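PDB 6BFI: VIN1 from Oscarella pearsei, which binds actin filaments and may play a role in cell-cell adhesion, as a member of the vinculin/alpha-catenin family. Local coordinates for residues 719-722 with 723-726; 787-790 with 791-795. All coordinates share one frame; numbering follows the deposited sequence.

Contact 1: 719-722 with 723-726; sequences KADL and IRMA
Asp721 and Arg724 run side by side from one turn to the next, and their ends meet in a salt bridge in which Arg724 NH2 donates to Asp721 OD1 at 3.0 Å. The bond is nearly straight and lies in the guanidinium plane, but it reaches the carboxylate from above, 47° out of that plane; the two flat groups stand 81° apart. The arginine chain runs extended as far as CG and CD and then bends at chi3 (55°), which turns the guanidinium back toward the aspartate. The same NH2 also pairs with Glu650, and NH1 with Glu728, so three acidic residues gather round one cation. With an alanine here, Asp721, Glu650 and Glu728 would probably lose the cation they share, leaving their charges less balanced.

This is the more open side of the first turns of helix 718-745, within the all-helical, bundled architecture of the vinculin family. The opposite character belongs to Leu722, Ile723, Met725 and Ala726, all buried. Leu722, Ile723 and Ala726 touch helix 763-778, Ile723 also meets helix 8-32, and Leu722, Met725 and Ala726 reach helix 690-710. Along this tighter part the side chains lean on the backbone one turn earlier: Met725 CB lies 2.9 Å from Asp721 O, Ile723 CG1 lies 3.4 Å from Lys719 O, and Ala726 CB lies 3.5 Å from Leu722 O. Regular helical bonds run beneath them, such as Ile723 N to Lys719 O at 2.9 Å. Toward the start of the helix Ala720 offers its backbone N to Glu29 of helix 8-32, while the long Lys719 chain extends from the helix to touch Lys105 and Leu109 of helix 102-145.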
# COMPACT_ATOMS: atom_id res chain seq x y z
N LYS A 719 9.41 -32.21 -18.13
CA LYS A 719 8.46 -31.24 -18.67
C LYS A 719 7.06 -31.49 -18.13
O LYS A 719 6.40 -30.56 -17.63
CB LYS A 719 8.48 -31.30 -20.20
CG LYS A 719 9.88 -31.17 -20.78
CD LYS A 719 9.97 -31.79 -22.16
CE LYS A 719 11.42 -31.88 -22.61
NZ LYS A 719 12.08 -30.55 -22.63
N ALA A 720 6.58 -32.73 -18.23
CA ALA A 720 5.24 -33.05 -17.72
C ALA A 720 5.16 -32.82 -16.22
O ALA A 720 4.13 -32.34 -15.72
CB ALA A 720 4.88 -34.49 -18.07
N ASP A 721 6.22 -33.16 -15.49
CA ASP A 721 6.24 -32.89 -14.05
C ASP A 721 6.21 -31.40 -13.77
O ASP A 721 5.58 -30.95 -12.80
CB ASP A 721 7.48 -33.54 -13.42
CG ASP A 721 7.47 -35.05 -13.55
OD1 ASP A 721 6.37 -35.64 -13.58
OD2 ASP A 721 8.56 -35.65 -13.62
N LEU A 722 6.85 -30.60 -14.62
CA LEU A 722 6.83 -29.15 -14.45
C LEU A 722 5.43 -28.59 -14.67
O LEU A 722 4.92 -27.81 -13.85
CB LEU A 722 7.83 -28.49 -15.39
CG LEU A 722 7.79 -26.96 -15.50
CD1 LEU A 722 7.86 -26.31 -14.12
CD2 LEU A 722 8.91 -26.45 -16.40
N ILE A 723 4.78 -28.99 -15.77
CA ILE A 723 3.45 -28.46 -16.08
C ILE A 723 2.44 -28.91 -15.02
O ILE A 723 1.70 -28.09 -14.46
CB ILE A 723 3.03 -28.91 -17.49
CG1 ILE A 723 3.99 -28.34 -18.53
CG2 ILE A 723 1.60 -28.48 -17.77
CD1 ILE A 723 3.71 -28.80 -19.95
N ARG A 724 2.41 -30.21 -14.74
CA ARG A 724 1.49 -30.74 -13.74
C ARG A 724 1.73 -30.09 -12.38
O ARG A 724 0.77 -29.76 -11.66
CB ARG A 724 1.64 -32.26 -13.65
CG ARG A 724 0.85 -32.90 -12.52
CD ARG A 724 1.10 -34.40 -12.48
NE ARG A 724 2.52 -34.71 -12.39
CZ ARG A 724 3.20 -34.76 -11.25
NH1 ARG A 724 2.58 -34.52 -10.10
NH2 ARG A 724 4.49 -35.06 -11.25
N MET A 725 3.00 -29.90 -12.01
CA MET A 725 3.30 -29.27 -10.73
C MET A 725 2.80 -27.83 -10.70
O MET A 725 2.28 -27.37 -9.68
CB MET A 725 4.81 -29.32 -10.47
CG MET A 725 5.20 -28.86 -9.08
SD MET A 725 4.28 -29.75 -7.81
CE MET A 725 4.85 -31.43 -8.10
N ALA A 726 2.94 -27.10 -11.82
CA ALA A 726 2.41 -25.74 -11.88
C ALA A 726 0.91 -25.72 -11.70
O ALA A 726 0.37 -24.87 -10.98
CB ALA A 726 2.80 -25.09 -13.21

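Contact 2: 787-790 with 791-795; sequences RADA and DATDM
The carboxylates of Asp794 and Asp791 each lie with one face over a backbone carbonyl oxygen of the preceding turn, at the start of helix 786-817 in the helical bundle of the vinculin family: Asp794 CG is 3.1 Å from Ala790 O, and Asp791 CG is 3.4 Å from Arg787 O. Both oxygens are acceptors, so neither carboxylate gains a hydrogen bond from its carbonyl. At the OD2 end of Asp791 comes the aliphatic part of Arg787, whose CG is 3.8 Å away. The Arg787 guanidinium is turned 82° against that carboxylate, and its NH1 stays 5.0 Å from Asp791 OD2, too far for a salt bridge, though the opposite charges probably still attract weakly. Asp789 and Asp791, in the first turns, would probably interact favourably with the helix dipole, although Asp789 is also paired with Lys777.

Thr793 makes the side-chain-to-backbone bond familiar from helical threonines. With OG1 beside its own backbone N (chi1 -62°), the hydroxyl donates to Asp789 O at 2.6 Å. Thr793 N donates to that oxygen too, at 2.9 Å, and the two donors arrive from opposite faces of the carbonyl plane. Lys777 of helix 763-778 ties the polar ends together, in a salt bridge with Asp789 OD1 and a hydrogen bond with Thr793 OG1. On the buried side, the methyl CB of Ala792 rests 3.1 Å from Ala788 O.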
# COMPACT_ATOMS: atom_id res chain seq x y z
N ARG A 787 18.37 -18.30 -25.79
CA ARG A 787 17.72 -17.07 -25.35
C ARG A 787 16.31 -17.35 -24.85
O ARG A 787 15.89 -16.82 -23.80
CB ARG A 787 17.68 -16.06 -26.50
CG ARG A 787 16.75 -14.88 -26.29
CD ARG A 787 16.74 -13.96 -27.50
NE ARG A 787 16.15 -14.60 -28.68
CZ ARG A 787 14.96 -14.28 -29.19
NH1 ARG A 787 14.23 -13.33 -28.62
NH2 ARG A 787 14.51 -14.91 -30.26
N ALA A 788 15.56 -18.18 -25.57
CA ALA A 788 14.20 -18.51 -25.16
C ALA A 788 14.19 -19.23 -23.81
O ALA A 788 13.33 -18.97 -22.96
CB ALA A 788 13.52 -19.37 -26.22
N ASP A 789 15.15 -20.14 -23.59
CA ASP A 789 15.21 -20.83 -22.31
C ASP A 789 15.64 -19.89 -21.19
O ASP A 789 15.18 -20.03 -20.05
CB ASP A 789 16.17 -22.02 -22.41
CG ASP A 789 16.24 -22.82 -21.12
OD1 ASP A 789 15.34 -23.67 -20.90
OD2 ASP A 789 17.18 -22.61 -20.33
N ALA A 790 16.52 -18.93 -21.49
CA ALA A 790 16.95 -17.98 -20.48
C ALA A 790 15.80 -17.09 -20.04
O ALA A 790 15.51 -16.96 -18.85
CB ALA A 790 18.12 -17.15 -21.00
N ASP A 791 15.12 -16.46 -21.00
CA ASP A 791 14.01 -15.57 -20.66
C ASP A 791 12.86 -16.35 -20.02
O ASP A 791 12.24 -15.87 -19.07
CB ASP A 791 13.53 -14.82 -21.91
CG ASP A 791 14.61 -13.93 -22.50
OD1 ASP A 791 15.61 -13.66 -21.80
OD2 ASP A 791 14.46 -13.50 -23.66
N ALA A 792 12.57 -17.55 -20.54
CA ALA A 792 11.53 -18.37 -19.93
C ALA A 792 11.87 -18.71 -18.48
O ALA A 792 11.01 -18.61 -17.60
CB ALA A 792 11.33 -19.65 -20.75
N THR A 793 13.13 -19.08 -18.23
CA THR A 793 13.56 -19.36 -16.86
C THR A 793 13.40 -18.13 -15.97
O THR A 793 12.82 -18.22 -14.88
CB THR A 793 15.01 -19.84 -16.86
OG1 THR A 793 15.12 -21.05 -17.62
CG2 THR A 793 15.49 -20.08 -15.44
N ASP A 794 13.89 -16.98 -16.42
CA ASP A 794 13.87 -15.78 -15.58
C ASP A 794 12.44 -15.33 -15.28
O ASP A 794 12.14 -14.91 -14.16
CB ASP A 794 14.66 -14.66 -16.24
CG ASP A 794 16.11 -15.04 -16.51
OD1 ASP A 794 16.58 -16.03 -15.91
OD2 ASP A 794 16.77 -14.35 -17.31
N MET A 795 11.55 -15.41 -16.27
CA MET A 795 10.16 -15.04 -16.03
C MET A 795 9.49 -16.03 -15.08
O MET A 795 8.75 -15.62 -14.18
CB MET A 795 9.40 -14.96 -17.35
CG MET A 795 9.90 -13.86 -18.27
SD MET A 795 9.11 -13.88 -19.89
CE MET A 795 7.44 -13.41 -19.47

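Both contacts join successive turns near the beginning of a helix, contact 1 in helix 718-745 and contact 2 in helix 786-817. Their centres are about 17 Å apart and their nearest atoms about 8 Å, so they do not touch. Contact 1 is half buried, with aliphatic residues facing three other helices and a charge cluster on its more open side; contact 2 is a surface contact, small and acidic, in which carboxylates and a hydroxyl lie against the backbone and Lys777 supplies the outside partner. Helix 763-778 serves both: its Lys777 touches Leu722 in the first and bonds to Asp789 and Thr793 in the second. A formed arginine-aspartate salt bridge distinguishes contact 1.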